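Side-chain contact in putative hexose oxidase (Nonomuraea sp. ATCC 39727, PDB 5AWV), which probably oxidises a hexose of teicoplanin-type glycopeptide antibiotics with the help of a covalently bound FAD: residues H62-T67 and A71-E76. Numbering follows the deposited sequence.
Sequences HLVGST and ADAVEE
Between T67 and A71 the backbone makes the i to i+4 bond of the first turn of helix 67-80: A71 N gives its hydrogen to T67 O at 2.9 Å, nearly straight at 174°. The contact is a worked example of how a beta-alpha-beta crossover folds its helix back over the strand that precedes it. Here strand 60-63 leads through a short turn into the helix, which carries the chain on to the parallel strand 84-87, with strand 104-107 lying between the two in the mixed four-stranded sheet of the FAD-binding region. S66 is the N-cap, its OG accepting from the backbone N of Q69.

Where helix and strand face each other, a methyl group keeps the spacing small. A73 CB sits obliquely against the imidazole of H62, a tight 3.2 Å from ND1 and 3.5 Å from CE1. V64, just past the end of the strand, brings CG1 to the same methyl at 4.1 Å; with chi1 at -67° this branch, anti to the carbonyl carbon, is the one turned to A73, and I106 of strand 104-107 touches both V64 and A73. The apolar group of V64, A73 and I106 thus joins helix to sheet, with the V64 side chain about 9 Å from the bound FAD.

Further along the helix, E76 extends from its backbone with CG anti to N (chi1 -173°), bringing OE2 to 4.2 Å from H62 CE1. Its other oxygen, OE1, forms a salt bridge with K34, and any influence of the carboxylate on the protonation of H62 would probably be weakened by that lysine. The polar edge of the imidazole is served by a water lying in the ring plane, 2.7 Å from H62 ND1, which donates a hydrogen to A73 O at 3.0 Å.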
loop_
_atom_site.group_PDB
_atom_site.type_symbol
_atom_site.label_atom_id
_atom_site.label_comp_id
_atom_site.label_asym_id
_atom_site.label_seq_id
_atom_site.Cartn_x
_atom_site.Cartn_y
_atom_site.Cartn_z
ATOM N N HIS A 62 3.133 -8.373 -19.142
ATOM C CA HIS A 62 4.403 -7.858 -19.567
ATOM C C HIS A 62 5.278 -7.575 -18.363
ATOM O O HIS A 62 5.022 -6.614 -17.560
ATOM C CB HIS A 62 4.106 -6.592 -20.375
ATOM C CG HIS A 62 5.046 -6.318 -21.487
ATOM N ND1 HIS A 62 4.723 -5.480 -22.536
ATOM C CD2 HIS A 62 6.328 -6.703 -21.689
ATOM C CE1 HIS A 62 5.758 -5.390 -23.349
ATOM N NE2 HIS A 62 6.747 -6.112 -22.851
ATOM N N LEU A 63 6.296 -8.414 -18.216
ATOM C CA LEU A 63 7.333 -8.195 -17.205
ATOM C C LEU A 63 8.350 -7.241 -17.701
ATOM O O LEU A 63 8.890 -7.432 -18.808
ATOM C CB LEU A 63 8.048 -9.522 -16.895
ATOM C CG LEU A 63 7.252 -10.474 -16.043
ATOM C CD1 LEU A 63 7.858 -11.884 -16.044
ATOM C CD2 LEU A 63 7.084 -10.002 -14.588
ATOM N N VAL A 64 8.615 -6.199 -16.913
ATOM C CA VAL A 64 9.482 -5.165 -17.324
ATOM C C VAL A 64 10.595 -4.926 -16.268
ATOM O O VAL A 64 10.326 -4.868 -15.095
ATOM C CB VAL A 64 8.691 -3.863 -17.573
ATOM C CG1 VAL A 64 7.766 -4.014 -18.756
ATOM C CG2 VAL A 64 7.903 -3.416 -16.329
ATOM N N GLY A 65 11.824 -4.780 -16.728
ATOM C CA GLY A 65 13.017 -4.608 -15.888
ATOM C C GLY A 65 13.704 -3.287 -15.981
ATOM O O GLY A 65 14.744 -3.084 -15.343
ATOM N N SER A 66 13.089 -2.320 -16.699
ATOM C CA SER A 66 13.616 -0.973 -16.772
ATOM C C SER A 66 12.590 0.053 -17.174
ATOM O O SER A 66 11.605 -0.304 -17.703
ATOM C CB SER A 66 14.768 -0.888 -17.804
ATOM O OG SER A 66 14.248 -0.912 -19.145
ATOM N N THR A 67 12.914 1.323 -16.966
ATOM C CA THR A 67 12.008 2.455 -17.329
ATOM C C THR A 67 11.746 2.413 -18.834
ATOM O O THR A 67 10.588 2.539 -19.284
ATOM C CB THR A 67 12.604 3.773 -16.883
ATOM O OG1 THR A 67 12.706 3.737 -15.475
ATOM C CG2 THR A 67 11.763 4.959 -17.309
ATOM N N ALA A 71 8.160 2.152 -20.797
ATOM C CA ALA A 71 7.742 3.066 -21.889
ATOM C C ALA A 71 7.356 2.302 -23.152
ATOM O O ALA A 71 6.266 2.545 -23.718
ATOM C CB ALA A 71 8.788 4.051 -22.183
ATOM N N ASP A 72 8.148 1.310 -23.543
ATOM C CA ASP A 72 7.762 0.441 -24.716
ATOM C C ASP A 72 6.485 -0.353 -24.500
ATOM O O ASP A 72 5.645 -0.549 -25.427
ATOM C CB ASP A 72 8.880 -0.536 -25.169
ATOM C CG ASP A 72 10.228 0.167 -25.427
ATOM O OD1 ASP A 72 10.212 1.339 -25.890
ATOM O OD2 ASP A 72 11.310 -0.453 -25.163
ATOM N N ALA A 73 6.320 -0.878 -23.284
ATOM C CA ALA A 73 5.147 -1.689 -22.978
ATOM C C ALA A 73 3.888 -0.803 -22.968
ATOM O O ALA A 73 2.908 -1.191 -23.527
ATOM C CB ALA A 73 5.315 -2.416 -21.652
ATOM N N VAL A 74 3.970 0.386 -22.395
ATOM C CA VAL A 74 2.875 1.352 -22.421
ATOM C C VAL A 74 2.501 1.699 -23.886
ATOM O O VAL A 74 1.349 1.492 -24.278
ATOM C CB VAL A 74 3.253 2.606 -21.642
ATOM C CG1 VAL A 74 2.220 3.691 -21.856
ATOM C CG2 VAL A 74 3.240 2.267 -20.103
ATOM N N GLU A 75 3.506 2.087 -24.677
ATOM C CA GLU A 75 3.295 2.452 -26.111
ATOM C C GLU A 75 2.644 1.355 -26.910
ATOM O O GLU A 75 1.764 1.595 -27.726
ATOM C CB GLU A 75 4.604 2.882 -26.785
ATOM C CG GLU A 75 4.547 4.170 -27.652
ATOM C CD GLU A 75 5.823 5.039 -27.460
ATOM O OE1 GLU A 75 5.844 6.221 -27.800
ATOM O OE2 GLU A 75 6.832 4.582 -26.890
ATOM N N GLU A 76 3.071 0.129 -26.695
ATOM C CA GLU A 76 2.404 -0.995 -27.278
ATOM C C GLU A 76 0.901 -1.140 -27.001
ATOM O O GLU A 76 0.120 -1.487 -27.917
ATOM C CB GLU A 76 3.136 -2.296 -26.933
ATOM C CG GLU A 76 2.520 -3.463 -27.689
ATOM C CD GLU A 76 3.333 -4.749 -27.650
ATOM O OE1 GLU A 76 2.703 -5.782 -27.966
ATOM O OE2 GLU A 76 4.553 -4.740 -27.290
HETATM O O HOH W 1 2.668 -4.153 -23.623
#